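Local coordinates for hypothetical protein Atu0492 (Agrobacterium tumefaciens, PDB 2GMY) that is of unknown function but, as a carboxymuconolactone decarboxylase-family protein of the AhpD-like group, probably serves in antioxidant defence, at residues A[37-42]-A[128-133]; A[86-91]-A[109-114]. All blocks are in the same frame, centred on the assembly; numbering follows the deposited sequence.

Contact 1: A[37-42]-A[128-133]; sequences LIKLRA and GAINTW
Lys39 and Ile130 mark the point where two helices pass closest in a buried contact, their CA atoms 5.7 Å apart. The axes of 37-42 and 128-133 come within 9.2 Å and run in broadly the same direction at 41°. Toward the C-terminal ends the pairing moves on to Ala42 and Asn131, whose CA atoms lie 6.8 Å apart. Ile130, a branched side chain directed into the opposing helix, supplies 86 of the 188 Å² buried, more than any other residue. With CG1 anti to the backbone N (chi1 -175°), its longer branch lies against main chain: CG1 is 3.6 Å from Lys39 O in a van der Waals contact, while the hydrogen bond of that carbonyl is to Ser43 OG. The other branch, CG2, meets the methyl CB of Ala42 at 3.5 Å and CG2 of Ile38 at 4.1 Å, so one isoleucine is bordered by Ile38, Lys39 and Ala42.

This helix-on-helix packing belongs to the all-helical fold of the AhpD-like proteins, joining helix 32-45 to helix 117-139 near the middle of the subunit. Ile130 also touches His55 of helix 49-61, the last residue of a CxxCxxxH sequence like that of the AhpD active site; a redox role here is probable by relationship alone. Lys39 contributes mainly its aliphatic stem, CG lying 4.3 Å from Ile130 CB, while its ammonium end leads off to a salt bridge with Glu22.

Asn131 brings a polar group beside this apolar patch. Its ND2 passes Ala42 CB at 4.2 Å, yet its hydrogen bonds go elsewhere: ND2 to Ile127 O and Thr96 OG1, OD1 to Arg135 and Asn46. Four bonds thus secure the two ends of a buried amide and limit its rotation, while Arg135 of a second subunit packs against the same residue.

Contact 2: A[86-91]-A[109-114]; sequences RALLGW and ETLRAH
Leu111 rests its CD2 methyl over one face of Trp91, 3.5 Å from the centroid of the five-membered ring and 8° off its normal, a well-formed CH-pi contact at the heart of the tight part. A chi1 of -177° swings the leucine fork away from its own backbone N and across to the indole, and the two side chains meet at about a right angle. CD1 lies against the backbone of the facing helix, 4.0 Å from Ala87 O, and near Leu88, 4.3 Å from its CD1. Helix 117-139 adds Ile120 against Leu111 and Ile123 and Ile127 against Trp91, while the indole NE1 is hydrogen-bonded to Thr124 OG1.

The axes of 86-91 and 109-114 approach to 8.3 Å at 140°, an obliquely antiparallel pair, and the CA atoms of Ala87 and Leu111 are 4.9 Å apart. This close spacing is possible because Ala87 presents no more than a methyl group to the other helix.

On the solvent side Thr110 and His114 give only 20 and 18 Å², both against that methyl. The exposed Thr110 lays CG2 3.7 Å from Ala87 CB and uses OG1 for Asp106 O, within its own helix. The partly exposed His114 approaches obliquely, CD2 lying 3.5 Å from Ala87 CB.

Trp91 NE1 and Thr110 OG1 thus spend their hydrogen bonds outside the pair, on Thr124 and Asp106. The pairing itself rests on apolar packing, with the methyl-on-indole contact as its one CH-pi interaction, so it depends on fit more than on polar partners.

Overall arrangement
Contact 1 is central, its centre about 2 Å from that of the chain, whereas contact 2 lies about 15 Å out and has an exposed margin. The contact centres are 16 Å apart, yet their segments 37-42 and 86-91 also touch, Leu37 CD2 lying 3.6 Å from Leu89 CD2 and joining helix 32-45 to helix 83-96. Helix 117-139 belongs to contact 1 and also covers contact 2, following helix 105-114 in the chain. Both interfaces are apolar, but contact 1 combines aliphatic branches and main chain with a firmly bonded asparagine, while contact 2 relies on an aromatic face. Contact 1 joins helices running in broadly the same direction, contact 2 in broadly opposite ones, with similar obliquity; contact 2 buries more surface.

Contact 1: A[37-42]-A[128-133]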
loop_
_atom_site.group_PDB
_atom_site.type_symbol
_atom_site.label_atom_id
_atom_site.label_comp_id
_atom_site.label_asym_id
_atom_site.label_seq_id
_atom_site.Cartn_x
_atom_site.Cartn_y
_atom_site.Cartn_z
ATOM N N LEU A 37 -12.769 -16.613 -16.755
ATOM C CA LEU A 37 -12.860 -15.451 -15.871
ATOM C C LEU A 37 -11.774 -15.480 -14.800
ATOM O O LEU A 37 -11.110 -14.469 -14.539
ATOM C CB LEU A 37 -14.248 -15.446 -15.226
ATOM C CG LEU A 37 -14.564 -14.299 -14.272
ATOM C CD1 LEU A 37 -16.064 -14.093 -14.248
ATOM C CD2 LEU A 37 -13.994 -14.545 -12.859
ATOM N N ILE A 38 -11.626 -16.627 -14.144
ATOM C CA ILE A 38 -10.600 -16.785 -13.107
ATOM C C ILE A 38 -9.208 -16.507 -13.681
ATOM O O ILE A 38 -8.414 -15.755 -13.085
ATOM C CB ILE A 38 -10.648 -18.210 -12.500
ATOM C CG1 ILE A 38 -11.884 -18.377 -11.626
ATOM C CG2 ILE A 38 -9.354 -18.507 -11.738
ATOM C CD1 ILE A 38 -12.249 -19.857 -11.381
ATOM N N LYS A 39 -8.911 -17.108 -14.833
ATOM C CA LYS A 39 -7.572 -16.985 -15.416
ATOM C C LYS A 39 -7.282 -15.571 -15.885
ATOM O O LYS A 39 -6.190 -15.043 -15.649
ATOM C CB LYS A 39 -7.388 -17.961 -16.574
ATOM C CG LYS A 39 -7.265 -19.409 -16.116
ATOM C CD LYS A 39 -7.230 -20.325 -17.329
ATOM C CE LYS A 39 -6.900 -21.730 -16.920
ATOM N NZ LYS A 39 -6.416 -22.479 -18.107
ATOM N N LEU A 40 -8.260 -14.949 -16.538
ATOM C CA LEU A 40 -8.046 -13.609 -17.088
ATOM C C LEU A 40 -7.916 -12.597 -15.959
ATOM O O LEU A 40 -6.972 -11.797 -15.933
ATOM C CB LEU A 40 -9.173 -13.227 -18.057
ATOM C CG LEU A 40 -9.081 -11.827 -18.681
ATOM C CD1 LEU A 40 -7.746 -11.601 -19.398
ATOM C CD2 LEU A 40 -10.242 -11.641 -19.627
ATOM N N ARG A 41 -8.834 -12.649 -15.004
ATOM C CA ARG A 41 -8.803 -11.654 -13.918
ATOM C C ARG A 41 -7.534 -11.741 -13.067
ATOM O O ARG A 41 -6.882 -10.712 -12.820
ATOM C CB ARG A 41 -10.057 -11.735 -13.037
ATOM C CG ARG A 41 -10.061 -10.734 -11.881
ATOM C CD ARG A 41 -9.995 -9.275 -12.338
ATOM N NE ARG A 41 -9.828 -8.432 -11.151
ATOM C CZ ARG A 41 -9.489 -7.150 -11.185
ATOM N NH1 ARG A 41 -9.303 -6.529 -12.357
ATOM N NH2 ARG A 41 -9.347 -6.486 -10.040
ATOM N N ALA A 42 -7.157 -12.955 -12.651
ATOM C CA ALA A 42 -5.950 -13.118 -11.834
ATOM C C ALA A 42 -4.717 -12.648 -12.601
ATOM O O ALA A 42 -3.826 -12.003 -12.037
ATOM C CB ALA A 42 -5.797 -14.566 -11.362
ATOM N N GLY A 128 -5.429 -20.774 -7.525
ATOM C CA GLY A 128 -4.048 -21.145 -7.181
ATOM C C GLY A 128 -3.232 -21.459 -8.431
ATOM O O GLY A 128 -2.086 -20.983 -8.570
ATOM N N ALA A 129 -3.816 -22.249 -9.340
ATOM C CA ALA A 129 -3.131 -22.654 -10.565
ATOM C C ALA A 129 -2.716 -21.456 -11.430
ATOM O O ALA A 129 -1.561 -21.365 -11.852
ATOM C CB ALA A 129 -3.979 -23.641 -11.362
ATOM N N ILE A 130 -3.626 -20.514 -11.668
ATOM C CA ILE A 130 -3.248 -19.375 -12.509
ATOM C C ILE A 130 -2.218 -18.523 -11.778
ATOM O O ILE A 130 -1.305 -17.983 -12.390
ATOM C CB ILE A 130 -4.472 -18.548 -13.003
ATOM C CG1 ILE A 130 -4.025 -17.441 -13.974
ATOM C CG2 ILE A 130 -5.302 -18.042 -11.840
ATOM C CD1 ILE A 130 -3.298 -17.968 -15.245
ATOM N N ASN A 131 -2.337 -18.443 -10.453
ATOM C CA ASN A 131 -1.358 -17.676 -9.691
ATOM C C ASN A 131 0.059 -18.262 -9.820
ATOM O O ASN A 131 1.055 -17.530 -9.778
ATOM C CB ASN A 131 -1.792 -17.539 -8.231
ATOM C CG ASN A 131 -2.600 -16.282 -8.010
ATOM O OD1 ASN A 131 -2.048 -15.208 -7.764
ATOM N ND2 ASN A 131 -3.918 -16.396 -8.140
ATOM N N THR A 132 0.131 -19.582 -10.012
ATOM C CA THR A 132 1.399 -20.255 -10.272
ATOM C C THR A 132 1.903 -19.918 -11.683
ATOM O O THR A 132 3.056 -19.503 -11.851
ATOM C CB THR A 132 1.275 -21.768 -10.035
ATOM O OG1 THR A 132 1.126 -21.995 -8.621
ATOM C CG2 THR A 132 2.532 -22.501 -10.513
ATOM N N TRP A 133 1.056 -20.084 -12.694
ATOM C CA TRP A 133 1.472 -19.734 -14.062
ATOM C C TRP A 133 1.922 -18.273 -14.151
ATOM O O TRP A 133 2.930 -17.968 -14.793
ATOM C CB TRP A 133 0.349 -19.971 -15.070
ATOM C CG TRP A 133 0.078 -21.401 -15.391
ATOM C CD1 TRP A 133 -1.083 -22.084 -15.160
ATOM C CD2 TRP A 133 0.967 -22.323 -16.038
ATOM N NE1 TRP A 133 -0.967 -23.382 -15.617
ATOM C CE2 TRP A 133 0.282 -23.553 -16.157
ATOM C CE3 TRP A 133 2.280 -22.228 -16.523
ATOM C CZ2 TRP A 133 0.869 -24.695 -16.752
ATOM C CZ3 TRP A 133 2.867 -23.358 -17.107
ATOM C CH2 TRP A 133 2.159 -24.574 -17.214
#

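Contact 2: A[86-91]-A[109-114]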
loop_
_atom_site.group_PDB
_atom_site.type_symbol
_atom_site.label_atom_id
_atom_site.label_comp_id
_atom_site.label_asym_id
_atom_site.label_seq_id
_atom_site.Cartn_x
_atom_site.Cartn_y
_atom_site.Cartn_z
ATOM N N ARG A 86 -19.896 -11.525 -10.613
ATOM C CA ARG A 86 -19.376 -10.587 -9.615
ATOM C C ARG A 86 -18.938 -11.264 -8.329
ATOM O O ARG A 86 -17.933 -10.878 -7.726
ATOM C CB ARG A 86 -20.375 -9.475 -9.288
ATOM C CG ARG A 86 -20.637 -8.579 -10.463
ATOM C CD ARG A 86 -21.610 -7.463 -10.091
ATOM N NE ARG A 86 -20.983 -6.462 -9.224
ATOM C CZ ARG A 86 -20.154 -5.507 -9.651
ATOM N NH1 ARG A 86 -19.849 -5.396 -10.943
ATOM N NH2 ARG A 86 -19.621 -4.663 -8.774
ATOM N N ALA A 87 -19.696 -12.275 -7.908
ATOM C CA ALA A 87 -19.364 -13.020 -6.705
ATOM C C ALA A 87 -18.028 -13.724 -6.915
ATOM O O ALA A 87 -17.146 -13.698 -6.061
ATOM C CB ALA A 87 -20.454 -14.021 -6.413
ATOM N N LEU A 88 -17.873 -14.341 -8.077
ATOM C CA LEU A 88 -16.636 -15.035 -8.402
ATOM C C LEU A 88 -15.460 -14.053 -8.489
ATOM O O LEU A 88 -14.414 -14.292 -7.903
ATOM C CB LEU A 88 -16.805 -15.802 -9.718
ATOM C CG LEU A 88 -15.611 -16.607 -10.233
ATOM C CD1 LEU A 88 -15.028 -17.528 -9.161
ATOM C CD2 LEU A 88 -16.017 -17.400 -11.484
ATOM N N LEU A 89 -15.653 -12.938 -9.195
ATOM C CA LEU A 89 -14.600 -11.911 -9.340
ATOM C C LEU A 89 -14.113 -11.393 -7.981
ATOM O O LEU A 89 -12.908 -11.230 -7.760
ATOM C CB LEU A 89 -15.101 -10.756 -10.210
ATOM C CG LEU A 89 -15.146 -11.080 -11.704
ATOM C CD1 LEU A 89 -16.130 -10.182 -12.442
ATOM C CD2 LEU A 89 -13.743 -11.004 -12.328
ATOM N N GLY A 90 -15.046 -11.155 -7.059
ATOM C CA GLY A 90 -14.671 -10.717 -5.700
ATOM C C GLY A 90 -13.725 -11.699 -5.024
ATOM O O GLY A 90 -12.768 -11.302 -4.324
ATOM N N TRP A 91 -13.974 -12.991 -5.250
ATOM C CA TRP A 91 -13.157 -14.039 -4.648
ATOM C C TRP A 91 -11.824 -14.170 -5.372
ATOM O O TRP A 91 -10.768 -14.326 -4.732
ATOM C CB TRP A 91 -13.908 -15.359 -4.682
ATOM C CG TRP A 91 -13.291 -16.470 -3.894
ATOM C CD1 TRP A 91 -12.845 -17.672 -4.386
ATOM C CD2 TRP A 91 -13.077 -16.522 -2.473
ATOM N NE1 TRP A 91 -12.377 -18.464 -3.368
ATOM C CE2 TRP A 91 -12.502 -17.786 -2.184
ATOM C CE3 TRP A 91 -13.316 -15.633 -1.422
ATOM C CZ2 TRP A 91 -12.156 -18.176 -0.881
ATOM C CZ3 TRP A 91 -12.977 -16.028 -0.115
ATOM C CH2 TRP A 91 -12.409 -17.291 0.133
ATOM N N GLU A 109 -18.808 -15.026 1.757
ATOM C CA GLU A 109 -20.268 -15.143 1.881
ATOM C C GLU A 109 -20.964 -14.948 0.527
ATOM O O GLU A 109 -21.893 -15.681 0.163
ATOM C CB GLU A 109 -20.797 -14.115 2.894
ATOM C CG GLU A 109 -22.295 -14.196 3.122
ATOM C CD GLU A 109 -22.833 -13.107 4.040
ATOM O OE1 GLU A 109 -22.172 -12.051 4.210
ATOM O OE2 GLU A 109 -23.942 -13.303 4.573
ATOM N N THR A 110 -20.519 -13.934 -0.205
ATOM C CA THR A 110 -21.079 -13.633 -1.517
ATOM C C THR A 110 -20.807 -14.789 -2.485
ATOM O O THR A 110 -21.675 -15.186 -3.266
ATOM C CB THR A 110 -20.500 -12.302 -2.016
ATOM O OG1 THR A 110 -20.851 -11.271 -1.074
ATOM C CG2 THR A 110 -21.019 -11.942 -3.390
ATOM N N LEU A 111 -19.603 -15.350 -2.414
ATOM C CA LEU A 111 -19.269 -16.516 -3.231
ATOM C C LEU A 111 -20.182 -17.700 -2.906
ATOM O O LEU A 111 -20.720 -18.354 -3.814
ATOM C CB LEU A 111 -17.795 -16.884 -3.041
ATOM C CG LEU A 111 -17.302 -18.054 -3.906
ATOM C CD1 LEU A 111 -17.084 -17.639 -5.351
ATOM C CD2 LEU A 111 -16.041 -18.658 -3.300
ATOM N N ARG A 112 -20.373 -17.935 -1.609
ATOM C CA ARG A 112 -21.198 -19.048 -1.123
ATOM C C ARG A 112 -22.637 -18.939 -1.588
ATOM O O ARG A 112 -23.324 -19.950 -1.738
ATOM C CB ARG A 112 -21.189 -19.080 0.397
ATOM C CG ARG A 112 -20.184 -20.004 0.976
ATOM C CD ARG A 112 -20.274 -19.971 2.501
ATOM N NE ARG A 112 -21.328 -20.826 3.037
ATOM C CZ ARG A 112 -22.363 -20.412 3.769
ATOM N NH1 ARG A 112 -22.523 -19.112 4.051
ATOM N NH2 ARG A 112 -23.255 -21.308 4.198
ATOM N N ALA A 113 -23.102 -17.710 -1.784
ATOM C CA ALA A 113 -24.457 -17.487 -2.272
ATOM C C ALA A 113 -24.698 -18.199 -3.615
ATOM O O ALA A 113 -25.789 -18.717 -3.875
ATOM C CB ALA A 113 -24.734 -16.004 -2.376
ATOM N N HIS A 114 -23.647 -18.302 -4.429
ATOM C CA HIS A 114 -23.774 -18.716 -5.835
ATOM C C HIS A 114 -23.134 -20.046 -6.190
ATOM O O HIS A 114 -23.312 -20.531 -7.305
ATOM C CB HIS A 114 -23.165 -17.644 -6.733
ATOM C CG HIS A 114 -23.913 -16.357 -6.701
ATOM N ND1 HIS A 114 -25.011 -16.124 -7.496
ATOM C CD2 HIS A 114 -23.744 -15.245 -5.948
ATOM C CE1 HIS A 114 -25.481 -14.915 -7.243
ATOM N NE2 HIS A 114 -24.731 -14.360 -6.309
#